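Local coordinates for Sn-glycerol-3-phosphate ABC transporter substrate-binding protein UspB (PDB 4MFI) that probably delivers glycerophosphocholine to an ABC importer of Mycobacterium tuberculosis, acting as its extracytoplasmic substrate-binding subunit, at residues A[165-170]-A[188-193]; A[178-183]-A[196-201]; A[243-246]-A[250-253]. All blocks are in the same frame, centred on the assembly; numbering follows the deposited sequence.

In the fold
All three contacts lie in one region of an alpha/beta substrate-binding protein, on the same side of the chain's centre. Helix 177-191 joins interaction 1, at its C-terminal end, to interaction 2, further back along it; their centres are about 12 Å apart, and Leu169 CD2 lies 3.6 Å from Trp183 CG. Interactions 2 and 3 are closer, with centres about 8 Å apart, because strands 198-201 and 251-254 are parallel neighbours: Trp200 N lies 2.8 Å from Ala252 O, and Asp181 OD1 2.6 Å from Tyr250 OH. The centre of interaction 1 is about 31 Å from the centre of the chain, at the surface, while interaction 2 is buried and interaction 3 partly so.

Interaction 1: A[165-170]-A[188-193]; sequences QQAGLP and QRVVGA
Val190, in the last turn of helix 177-191, sets its two methyls against Gln166 and Ala167, where helix 161-166 ends in a Schellman motif; the contact is therefore a meeting of two helix C-termini at the protein surface. The valine's CB points at the other segment and stands 3.9 Å from Gln166 CB. Its branches divide the work. CG1, beside the backbone N (chi1 -54°), lies against the carbonyl group of Gln166, 3.7 Å from O, while CG2 reaches the small methyl of Ala167. A beta-branched side chain suits this place because it presents two methyls from a short stem, and alanine lets the chains come close. Gly168 takes up the positive phi with which the Schellman motif turns the chain out of the helix. Around this apolar patch the polar groups meet through water. The CB of Gln166 points toward Val190, but a bend at chi2 carries its amide away. Arg189 forms a salt bridge with Glu186 of its own helix, and Val190 CG1 lies off one face of the guanidinium, toward its rim. A water accepts from Arg189 NH2 at 3.1 Å and donates to Gln166 O at 2.9 Å and, more distantly, to Gln166 OE1.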
ATOM      1  N   GLN A 165      25.497 -11.096  10.047  1.00  7.47           N
ATOM      2  CA  GLN A 165      26.730 -11.877  10.088  1.00  9.98           C
ATOM      3  C   GLN A 165      27.262 -12.014  11.511  1.00  9.10           C
ATOM      4  O   GLN A 165      27.662 -13.107  11.927  1.00 11.17           O
ATOM      5  CB  GLN A 165      27.789 -11.242   9.192  1.00 13.36           C
ATOM      6  CG  GLN A 165      27.510 -11.389   7.712  1.00 19.49           C
ATOM      7  CD  GLN A 165      28.547 -10.685   6.861  1.00 25.64           C
ATOM      8  OE1 GLN A 165      29.662 -10.406   7.319  1.00 30.70           O
ATOM      9  NE2 GLN A 165      28.191 -10.388   5.616  1.00 29.55           N
ATOM     10  N   GLN A 166      27.248 -10.914  12.261  1.00  9.76           N
ATOM     11  CA  GLN A 166      27.752 -10.941  13.633  1.00 10.41           C
ATOM     12  C   GLN A 166      26.883 -11.820  14.524  1.00  8.69           C
ATOM     13  O   GLN A 166      27.378 -12.463  15.460  1.00 10.82           O
ATOM     14  CB  GLN A 166      27.864  -9.527  14.214  1.00 11.48           C
ATOM     15  CG  GLN A 166      29.035  -8.732  13.657  1.00 13.52           C
ATOM     16  CD  GLN A 166      30.374  -9.420  13.897  1.00 20.76           C
ATOM     17  OE1 GLN A 166      30.581 -10.062  14.930  1.00 24.05           O
ATOM     18  NE2 GLN A 166      31.288  -9.292  12.937  1.00 22.92           N
ATOM     19  N   ALA A 167      25.586 -11.851  14.224  1.00  7.67           N
ATOM     20  CA  ALA A 167      24.641 -12.663  14.978  1.00  8.02           C
ATOM     21  C   ALA A 167      24.630 -14.134  14.533  1.00  9.65           C
ATOM     22  O   ALA A 167      23.899 -14.955  15.101  1.00 12.18           O
ATOM     23  CB  ALA A 167      23.246 -12.061  14.890  1.00  8.83           C
ATOM     24  N   GLY A 168      25.425 -14.469  13.513  1.00  8.29           N
ATOM     25  CA  GLY A 168      25.509 -15.844  13.035  1.00  9.73           C
ATOM     26  C   GLY A 168      24.277 -16.335  12.287  1.00  9.69           C
ATOM     27  O   GLY A 168      23.998 -17.534  12.231  1.00 13.09           O
ATOM     28  N   LEU A 169      23.548 -15.406  11.689  1.00  8.66           N
ATOM     29  CA  LEU A 169      22.321 -15.734  10.980  1.00  7.47           C
ATOM     30  C   LEU A 169      22.597 -16.095   9.525  1.00  8.00           C
ATOM     31  O   LEU A 169      23.577 -15.626   8.938  1.00  9.92           O
ATOM     32  CB  LEU A 169      21.358 -14.549  11.051  1.00  7.30           C
ATOM     33  CG  LEU A 169      21.029 -14.048  12.457  1.00  6.89           C
ATOM     34  CD1 LEU A 169      20.064 -12.872  12.378  1.00  7.53           C
ATOM     35  CD2 LEU A 169      20.460 -15.174  13.328  1.00  8.47           C
ATOM     36  N   PRO A 170      21.733 -16.932   8.930  1.00  8.50           N
ATOM     37  CA  PRO A 170      21.847 -17.163   7.485  1.00  8.17           C
ATOM     38  C   PRO A 170      21.503 -15.882   6.725  1.00  8.17           C
ATOM     39  O   PRO A 170      20.772 -15.032   7.258  1.00  8.68           O
ATOM     40  CB  PRO A 170      20.798 -18.243   7.221  1.00  9.52           C
ATOM     41  CG  PRO A 170      19.771 -18.037   8.304  1.00  9.70           C
ATOM     42  CD  PRO A 170      20.559 -17.611   9.513  1.00  9.06           C
ATOM     43  N   GLN A 188      20.062  -8.002  19.061  1.00  5.45           N
ATOM     44  CA  GLN A 188      20.197  -6.909  20.024  1.00  6.17           C
ATOM     45  C   GLN A 188      21.593  -6.875  20.659  1.00  5.37           C
ATOM     46  O   GLN A 188      22.172  -5.802  20.849  1.00  6.26           O
ATOM     47  CB  GLN A 188      19.121  -7.003  21.110  1.00  6.55           C
ATOM     48  CG  GLN A 188      19.143  -5.845  22.099  1.00  6.89           C
ATOM     49  CD  GLN A 188      18.889  -4.503  21.440  1.00  6.52           C
ATOM     50  OE1 GLN A 188      17.896  -4.328  20.727  1.00  8.26           O
ATOM     51  NE2 GLN A 188      19.787  -3.549  21.665  1.00  7.80           N
ATOM     52  N   ARG A 189      22.133  -8.044  20.989  1.00  6.11           N
ATOM     53  CA  ARG A 189      23.486  -8.113  21.532  1.00  7.09           C
ATOM     54  C   ARG A 189      24.484  -7.526  20.543  1.00  5.43           C
ATOM     55  O   ARG A 189      25.396  -6.780  20.934  1.00  8.15           O
ATOM     56  CB  ARG A 189      23.863  -9.563  21.839  1.00  7.93           C
ATOM     57  CG  ARG A 189      25.237  -9.709  22.470  1.00 10.62           C
ATOM     58  CD  ARG A 189      25.604 -11.167  22.694  1.00 11.60           C
ATOM     59  NE  ARG A 189      25.855 -11.872  21.440  1.00 14.67           N
ATOM     60  CZ  ARG A 189      26.992 -11.791  20.757  1.00 16.96           C
ATOM     61  NH1 ARG A 189      27.983 -11.027  21.204  1.00 17.67           N
ATOM     62  NH2 ARG A 189      27.134 -12.468  19.625  1.00 16.96           N
ATOM     63  N   VAL A 190      24.336  -7.860  19.262  1.00  6.26           N
ATOM     64  CA  VAL A 190      25.369  -7.450  18.315  1.00  7.44           C
ATOM     65  C   VAL A 190      25.256  -5.995  17.871  1.00  6.77           C
ATOM     66  O   VAL A 190      26.234  -5.443  17.376  1.00  8.44           O
ATOM     67  CB  VAL A 190      25.512  -8.394  17.088  1.00 10.12           C
ATOM     68  CG1 VAL A 190      25.736  -9.837  17.531  1.00 11.01           C
ATOM     69  CG2 VAL A 190      24.326  -8.277  16.171  1.00 11.35           C
ATOM     70  N   VAL A 191      24.095  -5.355  18.038  1.00  5.82           N
ATOM     71  CA  VAL A 191      24.021  -3.927  17.702  1.00  5.85           C
ATOM     72  C   VAL A 191      24.487  -3.023  18.854  1.00  6.32           C
ATOM     73  O   VAL A 191      24.953  -1.906  18.626  1.00  7.51           O
ATOM     74  CB  VAL A 191      22.626  -3.463  17.175  1.00  6.70           C
ATOM     75  CG1 VAL A 191      22.271  -4.173  15.874  1.00  8.98           C
ATOM     76  CG2 VAL A 191      21.534  -3.623  18.245  1.00  8.04           C
ATOM     77  N   GLY A 192      24.365  -3.501  20.088  1.00  7.48           N
ATOM     78  CA  GLY A 192      24.848  -2.743  21.231  1.00  7.78           C
ATOM     79  C   GLY A 192      23.865  -1.731  21.799  1.00  7.71           C
ATOM     80  O   GLY A 192      22.690  -1.685  21.413  1.00  8.86           O
ATOM     81  N   ALA A 193      24.359  -0.909  22.721  1.00  7.19           N
ATOM     82  CA  ALA A 193      23.516   0.037  23.451  1.00  6.56           C
ATOM     83  C   ALA A 193      23.022   1.173  22.554  1.00  6.43           C
ATOM     84  O   ALA A 193      23.757   1.667  21.705  1.00  8.48           O
ATOM     85  CB  ALA A 193      24.282   0.602  24.650  1.00  8.00           C
TER
HETATM   86  O   HOH W   1      29.212 -11.548  17.525  1.00 25.73           O

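Interaction 2: A[178-183]-A[196-201]; sequences SEFDEW and SAHGWA
Phe180 reaches from helix 177-191 to the imidazole of His198, at the start of strand 198-201, and the two rings form an offset edge-to-face pair. The phenylalanine's CB points toward the strand, and with CG anti to the backbone N (chi1 -177°) the ring extends from the helix to the strand, although Phe180 CA and His198 CA are 9.6 Å apart. Beyond CG, the side of the ring that carries CE2 and CZ makes the contact. CE2 lies over one face of the imidazole, 3.6 Å from His198 CG, and CZ comes to 3.5 Å from His198 ND1. His198 CB sits at the phenyl edge, in its plane, 3.8 Å from CZ. At the same tip, the carbonyl oxygen of Ala197 approaches the edge of the phenyl ring near its plane, 4.3 Å from CZ. The ring centroids are 4.9 Å apart and the planes meet at 63°. The CE2 side of the phenyl edge is turned toward the imidazole face, an offset approach in which a weakly positive C-H probably meets the pi cloud. A long, flat, apolar side chain suits this buried position, where it can bridge helix and strand and also meet Phe157 edge-to-face. His198 supplies an aromatic face and a polar edge: ND1 is hydrogen-bonded to Ser268 OG, which probably helps fix the rotation of the imidazole, and Ser268 OG is also hydrogen-bonded to Ala197 O. Helix 177-191 thus packs on strand 198-201, which pairs in parallel with 251-254, the helix-on-sheet layering of an alpha/beta domain in a periplasmic-binding-protein fold.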
ATOM      1  N   SER A 178       8.020 -16.018  14.227  1.00  5.26           N
ATOM      2  CA  SER A 178       8.528 -16.679  15.422  1.00  5.72           C
ATOM      3  C   SER A 178      10.022 -16.986  15.327  1.00  5.56           C
ATOM      4  O   SER A 178      10.739 -16.868  16.321  1.00  6.99           O
ATOM      5  CB  SER A 178       7.701 -17.919  15.751  1.00  6.52           C
ATOM      6  OG  SER A 178       6.409 -17.521  16.169  1.00  8.30           O
ATOM      7  N   GLU A 179      10.507 -17.343  14.138  1.00  4.64           N
ATOM      8  CA  GLU A 179      11.954 -17.471  13.962  1.00  4.82           C
ATOM      9  C   GLU A 179      12.638 -16.128  14.196  1.00  5.07           C
ATOM     10  O   GLU A 179      13.670 -16.056  14.869  1.00  5.80           O
ATOM     11  CB  GLU A 179      12.317 -17.995  12.571  1.00  5.41           C
ATOM     12  CG  GLU A 179      13.825 -18.255  12.419  1.00  6.08           C
ATOM     13  CD  GLU A 179      14.263 -18.557  10.997  1.00  6.23           C
ATOM     14  OE1 GLU A 179      13.742 -17.929  10.048  1.00  7.02           O
ATOM     15  OE2 GLU A 179      15.147 -19.430  10.824  1.00  7.58           O
ATOM     16  N   PHE A 180      12.067 -15.057  13.647  1.00  4.65           N
ATOM     17  CA  PHE A 180      12.661 -13.749  13.845  1.00  5.67           C
ATOM     18  C   PHE A 180      12.715 -13.391  15.324  1.00  5.58           C
ATOM     19  O   PHE A 180      13.701 -12.832  15.803  1.00  6.15           O
ATOM     20  CB  PHE A 180      11.936 -12.645  13.083  1.00  5.89           C
ATOM     21  CG  PHE A 180      12.617 -11.326  13.239  1.00  4.89           C
ATOM     22  CD1 PHE A 180      13.897 -11.157  12.733  1.00  5.81           C
ATOM     23  CD2 PHE A 180      12.033 -10.285  13.953  1.00  6.21           C
ATOM     24  CE1 PHE A 180      14.593  -9.970  12.908  1.00  6.33           C
ATOM     25  CE2 PHE A 180      12.719  -9.079  14.123  1.00  7.91           C
ATOM     26  CZ  PHE A 180      14.005  -8.929  13.601  1.00  7.65           C
ATOM     27  N   ASP A 181      11.649 -13.712  16.043  1.00  5.95           N
ATOM     28  CA  ASP A 181      11.590 -13.422  17.468  1.00  6.20           C
ATOM     29  C   ASP A 181      12.683 -14.172  18.237  1.00  6.24           C
ATOM     30  O   ASP A 181      13.224 -13.668  19.231  1.00  7.74           O
ATOM     31  CB  ASP A 181      10.198 -13.758  17.995  1.00  8.47           C
ATOM     32  CG  ASP A 181      10.052 -13.469  19.464  1.00 10.31           C
ATOM     33  OD1 ASP A 181       9.946 -12.277  19.817  1.00 10.12           O
ATOM     34  OD2 ASP A 181      10.045 -14.434  20.262  1.00 13.31           O
ATOM     35  N   GLU A 182      13.038 -15.359  17.760  1.00  6.85           N
ATOM     36  CA  GLU A 182      14.156 -16.097  18.327  1.00  7.58           C
ATOM     37  C   GLU A 182      15.489 -15.400  18.022  1.00  8.25           C
ATOM     38  O   GLU A 182      16.361 -15.316  18.893  1.00  9.92           O
ATOM     39  CB  GLU A 182      14.145 -17.537  17.800  1.00  9.55           C
ATOM     40  CG  GLU A 182      15.092 -18.478  18.499  1.00 14.13           C
ATOM     41  CD  GLU A 182      14.738 -18.693  19.949  1.00 23.46           C
ATOM     42  OE1 GLU A 182      15.675 -18.839  20.763  1.00 28.54           O
ATOM     43  OE2 GLU A 182      13.531 -18.720  20.276  1.00 25.84           O
ATOM     44  N   TRP A 183      15.630 -14.877  16.800  1.00  5.00           N
ATOM     45  CA  TRP A 183      16.835 -14.147  16.395  1.00  6.55           C
ATOM     46  C   TRP A 183      17.023 -12.817  17.134  1.00  6.64           C
ATOM     47  O   TRP A 183      18.151 -12.348  17.311  1.00  7.29           O
ATOM     48  CB  TRP A 183      16.778 -13.814  14.906  1.00  6.24           C
ATOM     49  CG  TRP A 183      16.886 -14.974  13.961  1.00  5.25           C
ATOM     50  CD1 TRP A 183      17.106 -16.291  14.268  1.00  5.58           C
ATOM     51  CD2 TRP A 183      16.814 -14.897  12.537  1.00  5.77           C
ATOM     52  NE1 TRP A 183      17.159 -17.040  13.112  1.00  5.44           N
ATOM     53  CE2 TRP A 183      16.987 -16.205  12.035  1.00  5.92           C
ATOM     54  CE3 TRP A 183      16.615 -13.848  11.632  1.00  6.29           C
ATOM     55  CZ2 TRP A 183      16.974 -16.489  10.665  1.00  6.33           C
ATOM     56  CZ3 TRP A 183      16.611 -14.127  10.275  1.00  7.25           C
ATOM     57  CH2 TRP A 183      16.780 -15.444   9.803  1.00  7.23           C
ATOM     58  N   SER A 196      18.716  -0.966  18.122  1.00  4.52           N
ATOM     59  CA  SER A 196      17.735  -2.047  18.253  1.00  4.46           C
ATOM     60  C   SER A 196      17.884  -3.067  17.145  1.00  4.71           C
ATOM     61  O   SER A 196      18.320  -2.733  16.038  1.00  5.51           O
ATOM     62  CB  SER A 196      16.306  -1.490  18.224  1.00  6.58           C
ATOM     63  OG  SER A 196      16.047  -0.700  19.368  1.00  7.70           O
ATOM     64  N   ALA A 197      17.501  -4.307  17.444  1.00  4.53           N
ATOM     65  CA  ALA A 197      17.476  -5.374  16.443  1.00  4.06           C
ATOM     66  C   ALA A 197      16.425  -5.109  15.369  1.00  4.88           C
ATOM     67  O   ALA A 197      16.600  -5.509  14.215  1.00  6.46           O
ATOM     68  CB  ALA A 197      17.199  -6.717  17.111  1.00  5.93           C
ATOM     69  N   HIS A 198      15.319  -4.473  15.761  1.00  4.71           N
ATOM     70  CA  HIS A 198      14.178  -4.292  14.866  1.00  3.47           C
ATOM     71  C   HIS A 198      13.475  -3.002  15.222  1.00  4.20           C
ATOM     72  O   HIS A 198      13.326  -2.684  16.397  1.00  7.02           O
ATOM     73  CB  HIS A 198      13.199  -5.474  15.001  1.00  4.59           C
ATOM     74  CG  HIS A 198      12.188  -5.549  13.900  1.00  4.47           C
ATOM     75  ND1 HIS A 198      12.524  -5.893  12.609  1.00  5.01           N
ATOM     76  CD2 HIS A 198      10.848  -5.329  13.895  1.00  5.04           C
ATOM     77  CE1 HIS A 198      11.437  -5.883  11.853  1.00  5.46           C
ATOM     78  NE2 HIS A 198      10.407  -5.542  12.609  1.00  6.21           N
ATOM     79  N   GLY A 199      13.055  -2.254  14.207  1.00  4.88           N
ATOM     80  CA  GLY A 199      12.197  -1.102  14.437  1.00  4.79           C
ATOM     81  C   GLY A 199      10.830  -1.342  13.836  1.00  5.07           C
ATOM     82  O   GLY A 199      10.715  -1.817  12.707  1.00  6.61           O
ATOM     83  N   TRP A 200       9.801  -1.014  14.610  1.00  4.80           N
ATOM     84  CA  TRP A 200       8.416  -0.994  14.139  1.00  5.30           C
ATOM     85  C   TRP A 200       8.046   0.433  13.788  1.00  4.96           C
ATOM     86  O   TRP A 200       8.421   1.367  14.496  1.00  5.85           O
ATOM     87  CB  TRP A 200       7.467  -1.472  15.241  1.00  5.71           C
ATOM     88  CG  TRP A 200       7.597  -2.925  15.598  1.00  5.44           C
ATOM     89  CD1 TRP A 200       8.204  -3.451  16.707  1.00  6.24           C
ATOM     90  CD2 TRP A 200       7.089  -4.038  14.850  1.00  5.56           C
ATOM     91  NE1 TRP A 200       8.115  -4.821  16.686  1.00  5.82           N
ATOM     92  CE2 TRP A 200       7.425  -5.208  15.563  1.00  5.25           C
ATOM     93  CE3 TRP A 200       6.389  -4.159  13.645  1.00  6.79           C
ATOM     94  CZ2 TRP A 200       7.094  -6.482  15.109  1.00  7.31           C
ATOM     95  CZ3 TRP A 200       6.052  -5.428  13.196  1.00  8.07           C
ATOM     96  CH2 TRP A 200       6.410  -6.572  13.923  1.00  7.83           C
ATOM     97  N   ALA A 201       7.270   0.608  12.720  1.00  5.38           N
ATOM     98  CA  ALA A 201       6.797   1.937  12.353  1.00  5.92           C
ATOM     99  C   ALA A 201       5.968   2.555  13.478  1.00  6.29           C
ATOM    100  O   ALA A 201       5.378   1.840  14.299  1.00  5.99           O
ATOM    101  CB  ALA A 201       5.960   1.860  11.095  1.00  8.34           C
TER

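Interaction 3: A[243-246]-A[250-253]; sequences NSIH and YAAV
Ser244, in the last turn of helix 232-245, places its backbone CA and O over one face of the Tyr250 ring, and the same carbonyl oxygen accepts a hydrogen bond from Ala251 N, at the start of strand 251-254. That bond is 2.9 Å long, with the donor above the carbonyl plane. Tyr250 CG stands between the backbone N and the carbonyl carbon (chi1 60°), a rotamer that folds the ring back under the helix end. Ser244 O then sits over the ring centre, and Ser244 CB is 3.4 Å from Tyr250 OH. The phenol continues to Asp181, to which OH is hydrogen-bonded. Ser244 OG is hydrogen-bonded to Tyr241 O and Trp200 NE1. Ala251 CB points at the helix end and is already 3.5 Å from both Ser244 O and Ser244 OG, so a single methyl fits there; it also meets Ile245 CG1 at 4.0 Å. Ile245 reaches obliquely across to Val253: CG1 is beside the backbone N, and an extended chi2 (163°) carries CD1 to Val253 CG2, also at 4.0 Å. Ile245 CA makes a C-H...O contact with Ala251 O at 3.3 Å. The chemistry thus combines one backbone hydrogen bond with two apolar contacts of Ile245: the bond from Ala251 N to Ser244 O ties together the two ends of the short connection, and Ile245, against Ala251 and Val253, packs the helix end on the strand beyond it.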
ATOM      1  N   ASN A 243       5.641  -7.830  23.148  1.00  6.41           N
ATOM      2  CA  ASN A 243       6.768  -8.496  23.780  1.00  5.70           C
ATOM      3  C   ASN A 243       8.076  -8.209  23.060  1.00  5.38           C
ATOM      4  O   ASN A 243       9.131  -8.158  23.682  1.00  7.02           O
ATOM      5  CB  ASN A 243       6.534 -10.003  23.869  1.00  7.79           C
ATOM      6  CG  ASN A 243       5.454 -10.363  24.856  1.00 10.26           C
ATOM      7  OD1 ASN A 243       5.105  -9.569  25.735  1.00 11.33           O
ATOM      8  ND2 ASN A 243       4.929 -11.574  24.734  1.00 13.51           N
ATOM      9  N   SER A 244       8.021  -8.020  21.746  1.00  5.64           N
ATOM     10  CA  SER A 244       9.246  -7.701  21.017  1.00  5.69           C
ATOM     11  C   SER A 244       9.857  -6.402  21.542  1.00  5.44           C
ATOM     12  O   SER A 244      11.083  -6.261  21.601  1.00  6.37           O
ATOM     13  CB  SER A 244       9.000  -7.630  19.501  1.00  5.67           C
ATOM     14  OG  SER A 244       8.284  -6.463  19.128  1.00  5.39           O
ATOM     15  N   ILE A 245       8.998  -5.473  21.948  1.00  6.75           N
ATOM     16  CA  ILE A 245       9.435  -4.151  22.379  1.00  7.75           C
ATOM     17  C   ILE A 245       9.722  -4.109  23.871  1.00  9.36           C
ATOM     18  O   ILE A 245      10.670  -3.468  24.308  1.00 11.52           O
ATOM     19  CB  ILE A 245       8.362  -3.090  22.025  1.00  7.50           C
ATOM     20  CG1 ILE A 245       8.200  -2.993  20.501  1.00  8.37           C
ATOM     21  CG2 ILE A 245       8.712  -1.735  22.617  1.00  9.26           C
ATOM     22  CD1 ILE A 245       6.890  -2.298  20.069  1.00  7.93           C
ATOM     23  N   HIS A 246       8.910  -4.808  24.650  0.93  8.63           N
ATOM     24  CA  HIS A 246       9.004  -4.709  26.093  0.93 10.02           C
ATOM     25  C   HIS A 246       9.677  -5.932  26.704  0.93 13.77           C
ATOM     26  O   HIS A 246      10.835  -5.848  27.114  0.93 17.09           O
ATOM     27  CB  HIS A 246       7.634  -4.365  26.686  0.93 10.47           C
ATOM     28  CG  HIS A 246       7.104  -3.058  26.178  0.93 10.55           C
ATOM     29  ND1 HIS A 246       7.579  -1.845  26.624  0.93 12.22           N
ATOM     30  CD2 HIS A 246       6.197  -2.776  25.215  0.93  9.27           C
ATOM     31  CE1 HIS A 246       6.968  -0.870  25.976  0.93 10.37           C
ATOM     32  NE2 HIS A 246       6.127  -1.408  25.112  0.93  9.52           N
ATOM     33  N   TYR A 250      14.083  -6.420  22.069  1.00  6.07           N
ATOM     34  CA  TYR A 250      14.992  -6.249  20.933  1.00  5.90           C
ATOM     35  C   TYR A 250      14.422  -5.292  19.884  1.00  5.09           C
ATOM     36  O   TYR A 250      15.114  -4.922  18.937  1.00  5.82           O
ATOM     37  CB  TYR A 250      15.326  -7.605  20.290  1.00  4.90           C
ATOM     38  CG  TYR A 250      14.111  -8.332  19.767  1.00  5.13           C
ATOM     39  CD1 TYR A 250      13.553  -7.999  18.533  1.00  6.55           C
ATOM     40  CD2 TYR A 250      13.520  -9.358  20.497  1.00  6.78           C
ATOM     41  CE1 TYR A 250      12.425  -8.651  18.049  1.00  6.88           C
ATOM     42  CE2 TYR A 250      12.397 -10.026  20.018  1.00  6.72           C
ATOM     43  CZ  TYR A 250      11.858  -9.667  18.786  1.00  6.53           C
ATOM     44  OH  TYR A 250      10.745 -10.307  18.288  1.00  8.38           O
ATOM     45  N   ALA A 251      13.161  -4.908  20.042  1.00  6.19           N
ATOM     46  CA  ALA A 251      12.515  -4.012  19.088  1.00  5.95           C
ATOM     47  C   ALA A 251      12.144  -2.678  19.725  1.00  5.94           C
ATOM     48  O   ALA A 251      12.015  -2.562  20.955  1.00  7.72           O
ATOM     49  CB  ALA A 251      11.265  -4.677  18.473  1.00  6.45           C
ATOM     50  N   ALA A 252      11.969  -1.673  18.871  1.00  6.49           N
ATOM     51  CA  ALA A 252      11.597  -0.331  19.292  1.00  6.97           C
ATOM     52  C   ALA A 252      10.624   0.276  18.294  1.00  6.48           C
ATOM     53  O   ALA A 252      10.586  -0.126  17.134  1.00  7.87           O
ATOM     54  CB  ALA A 252      12.840   0.536  19.385  1.00  8.59           C
ATOM     55  N   VAL A 253       9.852   1.261  18.740  1.00  6.44           N
ATOM     56  CA  VAL A 253       9.043   2.053  17.822  1.00  5.94           C
ATOM     57  C   VAL A 253       9.934   3.139  17.237  1.00  7.69           C
ATOM     58  O   VAL A 253      10.574   3.896  17.972  1.00 11.62           O
ATOM     59  CB  VAL A 253       7.859   2.696  18.548  1.00  6.71           C
ATOM     60  CG1 VAL A 253       7.052   3.560  17.598  1.00  8.22           C
ATOM     61  CG2 VAL A 253       6.972   1.619  19.146  1.00 10.06           C
TER
HETATM   62  O   HOH W   2      12.539  -1.904  23.214  1.00 10.74           O